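Local atomic coordinates of hydrolase family protein (Deinococcus radiodurans R1, PDB entry 3CNH), a protein that is probably a phosphatase of the haloacid dehalogenase-like superfamily and holds a bound sodium ion. Residues 14-19 against 116-121; 145-150 against 171-176; 64-67 against 73-76. All coordinates share one frame; numbering follows the deposited sequence. Where two conformers were deposited one is given.

From the N terminus, the chain leaves strand 6-9 and enters interaction 1 at residues 14-19. It then runs through a set of helices. Interaction 3 closes a short loop there, between helix 57-64 and helix 74-83. This small loop lies wholly within the long one that interaction 1 completes at residues 116-121, on helix 112-122. Interaction 2 follows in series: residues 145-150 meet 171-176 after the chain has passed through strand 161-165. No two of the loops cross. Interaction 1 ties the loop after strand 6-9 to helix 112-122. Interaction 2 packs two helices of the core. Interaction 3 belongs to the helical cap, about 35 Å from interaction 2 between centres.

Interaction 1 (14-19 against 116-121); sequences VLLTNG and EYRIRT
Arg-118 reaches from its helix to the loop 14-19 and holds the backbone carbonyl of Thr-17. Both terminal nitrogens point at this one oxygen. Arg-118 NH1 donates to Thr-17 O at 2.9 Å, and Arg-118 NH2 donates to the same Thr-17 O at 3.0 Å. The N-H...O angles are 150° and 142°, so neither bond is straight, as expected for a forked, end-on grip on a single acceptor. Thr-17 O lies in the guanidinium plane, at its edge.

Leu-16 packs over one face of the same group. Its CD1 sits above the middle of the guanidinium and also touches the aliphatic root of the arginine, with Leu-16 CD1 3.7 Å from Arg-118 CB. The leucine and the arginine run alongside each other, pointing opposite ways. Gly-19 brings its backbone close, with Gly-19 CA 3.4 Å from Arg-118 NH1. The arginine chain bends at its third torsion (chi3 64°), which turns its end toward the carbonyl.

Partners outside the two segments position these groups. Ser-85 OG is a further direct hydrogen-bond partner of Arg-118 NH1, and Thr-17 OG1 bonds to Gln-86 N and Gln-84 O. The guanidinium is therefore tied to two parts of the chain, and the loop itself is pinned to residues 84-86. Next along the loop, the Asn-18 side chain is about 4 Å, between nearest atoms, from the bound sodium ion and likewise from a phosphate ion, probably from the crystallisation liquor, so the contact borders the metal site of Asp-10, Gly-12 and Asp-166.

The loop connects strand 6-9 with helix 22-32. Residues 84-86 link helix 74-83 to helix 89-98. Arg-118, on helix 112-122, thus meets both connections between the Rossmann-like core and the helical cap.

Interaction 2 (145-150 against 171-176); sequences AMYRLG and VQAARA
Tyr-147 lays one face of its ring against Ala-173 and Ala-174, and this carries the packing of helix 145-150 on helix 171-176. The segment axes come within 9.3 Å, with an angle of 59° between their N-to-C directions.

The first kind of contact is CH-pi. Ala-174 CB stands over the ring face, 4.2 Å from the centroid of the Tyr-147 ring and 27° off its normal. The CA of Ala-174 lies over the ring centre, so the ring rests on the helix backbone as well as on a methyl group.

The second kind is plain apolar touching. Ala-173 CB comes from the same side of the plane but stands beyond the rim, 3.5 Å from Tyr-147 CE2, while Ala-174 CB is 3.9 Å from Tyr-147 CE1. One methyl thus lies over the CD1-CE1 side and the other beside CE2. Tyr-147 CG lies anti to the carbonyl carbon (chi1 -64°), which directs the ring into the gap between the helices.

Further apolar partners come from the core sheet. Tyr-147 touches Leu-107 of strand 103-108 and Met-163 of strand 161-165, and Ala-174 also rests on Met-163. The two helices flank strand 161-165 in sequence, as in the alternating helices and strands of the haloacid dehalogenase fold.

No hydrogen bond crosses between the segments. The contact therefore depends on shape: small alanines let a broad aromatic face come close to the helix backbone, and dispersion and CH-pi attraction hold it there.

Interaction 3 (64-67 against 73-76); sequences VVFY and TPED
Phe-66 is the centre of an inverse gamma turn just beyond helix 57-64, with a weak bond from Tyr-67 N to Val-65 O at 3.2 Å, and it faces Pro-74 at the start of helix 74-83. That helix opens with a capping box made by Thr-73 and Asp-76. The contact closes a short connection between two helices of the cap.

The proline ring packs on one face of the phenyl ring in a CH-pi contact. Pro-74 CG lies 3.9 Å from the centroid of the Phe-66 ring and 16° off its normal. It sits toward the rim rather than over the middle. The far corner of the ring reaches the backbone, with Phe-66 CZ 3.4 Å from Pro-74 N. Phe-66 CG is anti to the carbonyl carbon (chi1 -60°), and this sends the ring across to the helix start. Val-65 CG1 covers part of the opposite face, so the ring is held between valine and proline. With an alanine here, Pro-74 would probably lose its aromatic partner and a gap would open beside the helix start.

The capping box ties Thr-73, the residue before Pro-74, to Asp-76. Asp-76 N donates to Thr-73 OG1 at 3.0 Å. In return, Thr-73 N donates to Asp-76 OD2 at 3.0 Å, in a nearly straight bond of 170° that approaches from above the carboxylate plane.

Interaction 1 (14-19 against 116-121)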
loop_
_atom_site.group_PDB
_atom_site.type_symbol
_atom_site.label_atom_id
_atom_site.label_comp_id
_atom_site.label_asym_id
_atom_site.label_seq_id
_atom_site.Cartn_x
_atom_site.Cartn_y
_atom_site.Cartn_z
ATOM N N VAL A 14 6.445 1.928 -3.713
ATOM C CA VAL A 14 6.307 2.133 -5.161
ATOM C C VAL A 14 6.006 3.603 -5.452
ATOM O O VAL A 14 6.879 4.369 -5.904
ATOM C CB VAL A 14 5.260 1.178 -5.755
ATOM C CG1 VAL A 14 5.019 1.411 -7.241
ATOM C CG2 VAL A 14 5.696 -0.290 -5.553
ATOM N N LEU A 15 4.783 3.998 -5.131
ATOM C CA LEU A 15 4.337 5.387 -5.347
ATOM C C LEU A 15 4.782 6.325 -4.226
ATOM O O LEU A 15 5.115 7.492 -4.424
ATOM C CB LEU A 15 2.815 5.437 -5.470
ATOM C CG LEU A 15 2.250 4.730 -6.712
ATOM C CD1 LEU A 15 0.725 4.609 -6.618
ATOM C CD2 LEU A 15 2.706 5.445 -7.987
ATOM N N LEU A 16 4.749 5.776 -3.036
ATOM C CA LEU A 16 5.138 6.475 -1.804
ATOM C C LEU A 16 6.021 5.573 -0.991
ATOM O O LEU A 16 6.177 4.392 -1.287
ATOM C CB LEU A 16 3.898 6.807 -0.957
ATOM C CG LEU A 16 2.718 7.583 -1.599
ATOM C CD1 LEU A 16 1.539 7.689 -0.604
ATOM C CD2 LEU A 16 3.147 8.946 -2.120
ATOM N N THR A 17 6.587 6.150 0.051
ATOM C CA THR A 17 7.310 5.342 1.034
ATOM C C THR A 17 6.277 4.440 1.712
ATOM O O THR A 17 5.076 4.626 1.578
ATOM C CB THR A 17 7.970 6.217 2.130
ATOM O OG1 THR A 17 6.969 7.041 2.745
ATOM C CG2 THR A 17 9.063 7.066 1.542
ATOM N N ASN A 18 6.736 3.426 2.425
ATOM C CA ASN A 18 5.814 2.641 3.255
ATOM C C ASN A 18 5.199 3.564 4.297
ATOM O O ASN A 18 5.748 4.608 4.591
ATOM C CB ASN A 18 6.516 1.484 3.920
ATOM C CG ASN A 18 6.919 0.436 2.917
ATOM O OD1 ASN A 18 6.133 0.099 2.043
ATOM N ND2 ASN A 18 8.147 -0.029 2.998
ATOM N N GLY A 19 4.022 3.211 4.763
ATOM C CA GLY A 19 3.321 4.062 5.725
ATOM C C GLY A 19 3.691 3.824 7.171
ATOM O O GLY A 19 3.723 4.737 7.982
ATOM N N GLU A 116 -6.138 6.809 3.650
ATOM C CA GLU A 116 -6.924 7.994 3.207
ATOM C C GLU A 116 -6.078 9.251 3.302
ATOM O O GLU A 116 -6.133 10.103 2.435
ATOM C CB GLU A 116 -8.288 8.020 3.912
ATOM C CG GLU A 116 -9.067 6.833 3.286
ATOM C CD GLU A 116 -10.474 6.636 3.757
ATOM O OE1 GLU A 116 -10.898 7.341 4.699
ATOM O OE2 GLU A 116 -11.135 5.734 3.187
ATOM N N TYR A 117 -5.233 9.322 4.327
ATOM C CA TYR A 117 -4.308 10.460 4.455
ATOM C C TYR A 117 -3.352 10.489 3.267
ATOM O O TYR A 117 -3.068 11.525 2.680
ATOM C CB TYR A 117 -3.509 10.382 5.769
ATOM C CG TYR A 117 -2.336 11.322 5.789
ATOM C CD1 TYR A 117 -2.485 12.634 6.218
ATOM C CD2 TYR A 117 -1.083 10.913 5.366
ATOM C CE1 TYR A 117 -1.420 13.514 6.221
ATOM C CE2 TYR A 117 0.000 11.793 5.346
ATOM C CZ TYR A 117 -0.184 13.096 5.794
ATOM O OH TYR A 117 0.844 13.979 5.827
ATOM N N ARG A 118 -2.873 9.316 2.887
ATOM C CA ARG A 118 -1.874 9.201 1.798
ATOM C C ARG A 118 -2.508 9.574 0.464
ATOM O O ARG A 118 -1.949 10.312 -0.334
ATOM C CB ARG A 118 -1.270 7.784 1.779
ATOM C CG ARG A 118 -0.238 7.617 2.913
ATOM C CD ARG A 118 -0.071 6.183 3.375
ATOM N NE ARG A 118 0.460 5.257 2.375
ATOM C CZ ARG A 118 1.750 5.006 2.191
ATOM N NH1 ARG A 118 2.683 5.712 2.811
ATOM N NH2 ARG A 118 2.098 4.086 1.291
ATOM N N ILE A 119 -3.725 9.102 0.280
ATOM C CA ILE A 119 -4.437 9.348 -0.983
ATOM C C ILE A 119 -4.689 10.823 -1.159
ATOM O O ILE A 119 -4.425 11.417 -2.225
ATOM C CB ILE A 119 -5.757 8.533 -1.036
ATOM C CG1 ILE A 119 -5.427 7.048 -1.170
ATOM C CG2 ILE A 119 -6.655 8.972 -2.189
ATOM C CD1 ILE A 119 -6.591 6.142 -0.798
ATOM N N ARG A 120 -5.163 11.467 -0.104
ATOM C CA ARG A 120 -5.525 12.890 -0.211
ATOM C C ARG A 120 -4.278 13.753 -0.298
ATOM O O ARG A 120 -4.204 14.691 -1.096
ATOM C CB ARG A 120 -6.396 13.374 0.960
ATOM C CG ARG A 120 -5.620 13.960 2.130
ATOM C CD ARG A 120 -6.547 14.684 3.119
ATOM N NE ARG A 120 -7.285 13.709 3.878
ATOM C CZ ARG A 120 -6.942 13.295 5.087
ATOM N NH1 ARG A 120 -7.649 12.365 5.678
ATOM N NH2 ARG A 120 -5.890 13.810 5.699
ATOM N N THR A 121 -3.299 13.436 0.524
ATOM C CA THR A 121 -2.079 14.275 0.587
ATOM C C THR A 121 -1.288 14.284 -0.709
ATOM O O THR A 121 -0.746 15.325 -1.139
ATOM C CB THR A 121 -1.182 13.847 1.792
ATOM O OG1 THR A 121 -1.958 13.957 2.993
ATOM C CG2 THR A 121 0.085 14.678 1.877
#

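Interaction 2 (145-150 against 171-176)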
loop_
_atom_site.group_PDB
_atom_site.type_symbol
_atom_site.label_atom_id
_atom_site.label_comp_id
_atom_site.label_asym_id
_atom_site.label_seq_id
_atom_site.Cartn_x
_atom_site.Cartn_y
_atom_site.Cartn_z
ATOM N N ALA A 145 -6.526 -14.561 -3.109
ATOM C CA ALA A 145 -7.906 -14.021 -3.142
ATOM C C ALA A 145 -7.931 -12.503 -3.347
ATOM O O ALA A 145 -8.892 -11.952 -3.906
ATOM C CB ALA A 145 -8.665 -14.376 -1.856
HETATM N N MSE A 146 -6.909 -11.810 -2.862
HETATM C CA MSE A 146 -6.881 -10.331 -3.017
HETATM C C MSE A 146 -6.747 -9.965 -4.493
HETATM O O MSE A 146 -7.397 -9.054 -5.006
HETATM C CB MSE A 146 -5.725 -9.747 -2.243
HETATM C CG MSE A 146 -5.454 -8.331 -2.423
HETATM SE SE MSE A 146 -6.981 -7.229 -1.842
HETATM C CE MSE A 146 -5.976 -5.704 -1.021
ATOM N N TYR A 147 -5.851 -10.674 -5.160
ATOM C CA TYR A 147 -5.602 -10.408 -6.583
ATOM C C TYR A 147 -6.867 -10.696 -7.392
ATOM O O TYR A 147 -7.276 -9.916 -8.265
ATOM C CB TYR A 147 -4.378 -11.205 -7.101
ATOM C CG TYR A 147 -3.110 -10.797 -6.428
ATOM C CD1 TYR A 147 -2.485 -9.615 -6.738
ATOM C CD2 TYR A 147 -2.591 -11.548 -5.351
ATOM C CE1 TYR A 147 -1.338 -9.211 -6.067
ATOM C CE2 TYR A 147 -1.440 -11.145 -4.699
ATOM C CZ TYR A 147 -0.824 -9.993 -5.051
ATOM O OH TYR A 147 0.309 -9.615 -4.358
ATOM N N ARG A 148 -7.479 -11.820 -7.086
ATOM C CA ARG A 148 -8.701 -12.241 -7.783
ATOM C C ARG A 148 -9.823 -11.228 -7.549
ATOM O O ARG A 148 -10.597 -10.917 -8.432
ATOM C CB ARG A 148 -9.119 -13.669 -7.394
ATOM C CG ARG A 148 -8.070 -14.717 -7.820
ATOM C CD ARG A 148 -8.531 -16.167 -7.743
ATOM N NE ARG A 148 -7.668 -16.998 -8.589
ATOM C CZ ARG A 148 -6.738 -17.820 -8.122
ATOM N NH1 ARG A 148 -6.599 -18.007 -6.824
ATOM N NH2 ARG A 148 -5.993 -18.508 -8.964
ATOM N N LEU A 149 -9.876 -10.709 -6.336
ATOM C CA LEU A 149 -10.925 -9.724 -5.985
ATOM C C LEU A 149 -10.730 -8.445 -6.790
ATOM O O LEU A 149 -11.660 -7.851 -7.353
ATOM C CB LEU A 149 -10.906 -9.460 -4.486
ATOM C CG LEU A 149 -11.978 -8.510 -3.968
ATOM C CD1 LEU A 149 -13.412 -8.843 -4.473
ATOM C CD2 LEU A 149 -11.858 -8.485 -2.421
ATOM N N GLY A 150 -9.482 -8.053 -6.933
ATOM C CA GLY A 150 -9.163 -6.826 -7.677
ATOM C C GLY A 150 -9.614 -6.958 -9.134
ATOM O O GLY A 150 -10.230 -6.067 -9.722
ATOM N N VAL A 171 4.614 -10.135 -6.519
ATOM C CA VAL A 171 4.683 -10.278 -7.969
ATOM C C VAL A 171 4.369 -11.713 -8.379
ATOM O O VAL A 171 3.568 -12.002 -9.308
ATOM C CB VAL A 171 6.078 -9.816 -8.515
ATOM C CG1 VAL A 171 6.277 -10.231 -9.970
ATOM C CG2 VAL A 171 6.219 -8.301 -8.284
ATOM N N GLN A 172 4.975 -12.626 -7.643
ATOM C CA GLN A 172 4.782 -14.045 -7.915
ATOM C C GLN A 172 3.338 -14.483 -7.674
ATOM O O GLN A 172 2.785 -15.277 -8.418
ATOM C CB GLN A 172 5.797 -14.911 -7.161
ATOM C CG GLN A 172 7.235 -14.703 -7.616
ATOM C CD GLN A 172 8.236 -15.415 -6.762
ATOM O OE1 GLN A 172 8.046 -15.537 -5.558
ATOM N NE2 GLN A 172 9.325 -15.876 -7.368
ATOM N N ALA A 173 2.722 -13.981 -6.607
ATOM C CA ALA A 173 1.328 -14.337 -6.279
ATOM C C ALA A 173 0.370 -13.849 -7.355
ATOM O O ALA A 173 -0.552 -14.538 -7.747
ATOM C CB ALA A 173 0.918 -13.781 -4.879
ATOM N N ALA A 174 0.643 -12.659 -7.845
ATOM C CA ALA A 174 -0.158 -12.073 -8.926
ATOM C C ALA A 174 -0.049 -12.963 -10.163
ATOM O O ALA A 174 -1.038 -13.307 -10.826
ATOM C CB ALA A 174 0.316 -10.646 -9.241
ATOM N N ARG A 175 1.170 -13.334 -10.509
ATOM C CA ARG A 175 1.366 -14.185 -11.690
ATOM C C ARG A 175 0.679 -15.548 -11.530
ATOM O O ARG A 175 0.221 -16.145 -12.524
ATOM C CB ARG A 175 2.841 -14.384 -11.981
ATOM C CG ARG A 175 3.520 -13.086 -12.402
ATOM C CD ARG A 175 4.998 -13.318 -12.539
ATOM N NE ARG A 175 5.621 -12.151 -13.142
ATOM C CZ ARG A 175 6.897 -11.858 -13.018
ATOM N NH1 ARG A 175 7.682 -12.611 -12.276
ATOM N NH2 ARG A 175 7.365 -10.765 -13.583
ATOM N N ALA A 176 0.593 -15.999 -10.289
ATOM C CA ALA A 176 0.021 -17.333 -9.999
ATOM C C ALA A 176 -1.475 -17.360 -10.269
ATOM O O ALA A 176 -2.044 -18.438 -10.454
ATOM C CB ALA A 176 0.306 -17.793 -8.540
#

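Interaction 3 (64-67 against 73-76)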
loop_
_atom_site.group_PDB
_atom_site.type_symbol
_atom_site.label_atom_id
_atom_site.label_comp_id
_atom_site.label_asym_id
_atom_site.label_seq_id
_atom_site.Cartn_x
_atom_site.Cartn_y
_atom_site.Cartn_z
ATOM N N VAL A 64 -1.326 -0.769 21.532
ATOM C CA VAL A 64 0.080 -0.685 21.113
ATOM C C VAL A 64 0.876 0.418 21.799
ATOM O O VAL A 64 2.094 0.289 22.003
ATOM C CB VAL A 64 0.178 -0.630 19.586
ATOM C CG1 VAL A 64 1.606 -0.420 19.146
ATOM C CG2 VAL A 64 -0.382 -1.925 18.978
ATOM N N VAL A 65 0.162 1.483 22.184
ATOM C CA VAL A 65 0.767 2.656 22.796
ATOM C C VAL A 65 0.180 3.108 24.103
ATOM O O VAL A 65 0.907 3.280 25.080
ATOM C CB VAL A 65 0.761 3.863 21.806
ATOM C CG1 VAL A 65 1.429 5.075 22.441
ATOM C CG2 VAL A 65 1.480 3.503 20.515
ATOM N N PHE A 66 -1.140 3.253 24.137
ATOM C CA PHE A 66 -1.828 3.839 25.299
ATOM C C PHE A 66 -2.358 2.820 26.293
ATOM O O PHE A 66 -3.450 2.957 26.833
ATOM C CB PHE A 66 -2.903 4.812 24.824
ATOM C CG PHE A 66 -2.341 5.945 23.994
ATOM C CD1 PHE A 66 -1.795 7.056 24.609
ATOM C CD2 PHE A 66 -2.303 5.851 22.618
ATOM C CE1 PHE A 66 -1.252 8.082 23.852
ATOM C CE2 PHE A 66 -1.763 6.869 21.850
ATOM C CZ PHE A 66 -1.228 7.982 22.480
ATOM N N TYR A 67 -1.496 1.859 26.588
ATOM C CA TYR A 67 -1.796 0.774 27.567
ATOM C C TYR A 67 -1.249 1.154 28.925
ATOM O O TYR A 67 -1.402 0.438 29.940
ATOM C CB TYR A 67 -1.240 -0.592 27.126
ATOM C CG TYR A 67 0.238 -0.612 26.851
ATOM C CD1 TYR A 67 1.148 -0.902 27.856
ATOM C CD2 TYR A 67 0.731 -0.335 25.575
ATOM C CE1 TYR A 67 2.507 -0.900 27.602
ATOM C CE2 TYR A 67 2.077 -0.337 25.332
ATOM C CZ TYR A 67 2.953 -0.621 26.341
ATOM O OH TYR A 67 4.289 -0.608 26.068
ATOM N N THR A 73 -0.859 12.672 23.366
ATOM C CA THR A 73 -2.181 12.178 22.978
ATOM C C THR A 73 -2.209 11.278 21.744
ATOM O O THR A 73 -1.276 11.237 20.947
ATOM C CB THR A 73 -3.113 13.338 22.643
ATOM O OG1 THR A 73 -2.631 13.994 21.464
ATOM C CG2 THR A 73 -3.214 14.330 23.824
ATOM N N PRO A 74 -3.312 10.546 21.562
ATOM C CA PRO A 74 -3.389 9.688 20.381
ATOM C C PRO A 74 -3.339 10.517 19.112
ATOM O O PRO A 74 -2.835 10.079 18.068
ATOM C CB PRO A 74 -4.741 8.973 20.550
ATOM C CG PRO A 74 -4.944 8.951 22.030
ATOM C CD PRO A 74 -4.329 10.209 22.581
ATOM N N GLU A 75 -3.811 11.745 19.236
ATOM C CA GLU A 75 -3.813 12.665 18.078
ATOM C C GLU A 75 -2.385 13.043 17.725
ATOM O O GLU A 75 -2.000 13.088 16.537
ATOM C CB GLU A 75 -4.663 13.905 18.357
ATOM C CG GLU A 75 -6.172 13.598 18.447
ATOM C CD GLU A 75 -6.618 12.838 19.718
ATOM O OE1 GLU A 75 -5.971 12.899 20.804
ATOM O OE2 GLU A 75 -7.665 12.159 19.622
ATOM N N ASP A 76 -1.601 13.281 18.757
ATOM C CA ASP A 76 -0.179 13.628 18.595
ATOM C C ASP A 76 0.490 12.476 17.847
ATOM O O ASP A 76 1.241 12.649 16.879
ATOM C CB ASP A 76 0.552 13.782 19.941
ATOM C CG ASP A 76 0.123 15.013 20.731
ATOM O OD1 ASP A 76 -0.343 15.985 20.101
ATOM O OD2 ASP A 76 0.291 15.019 21.974
#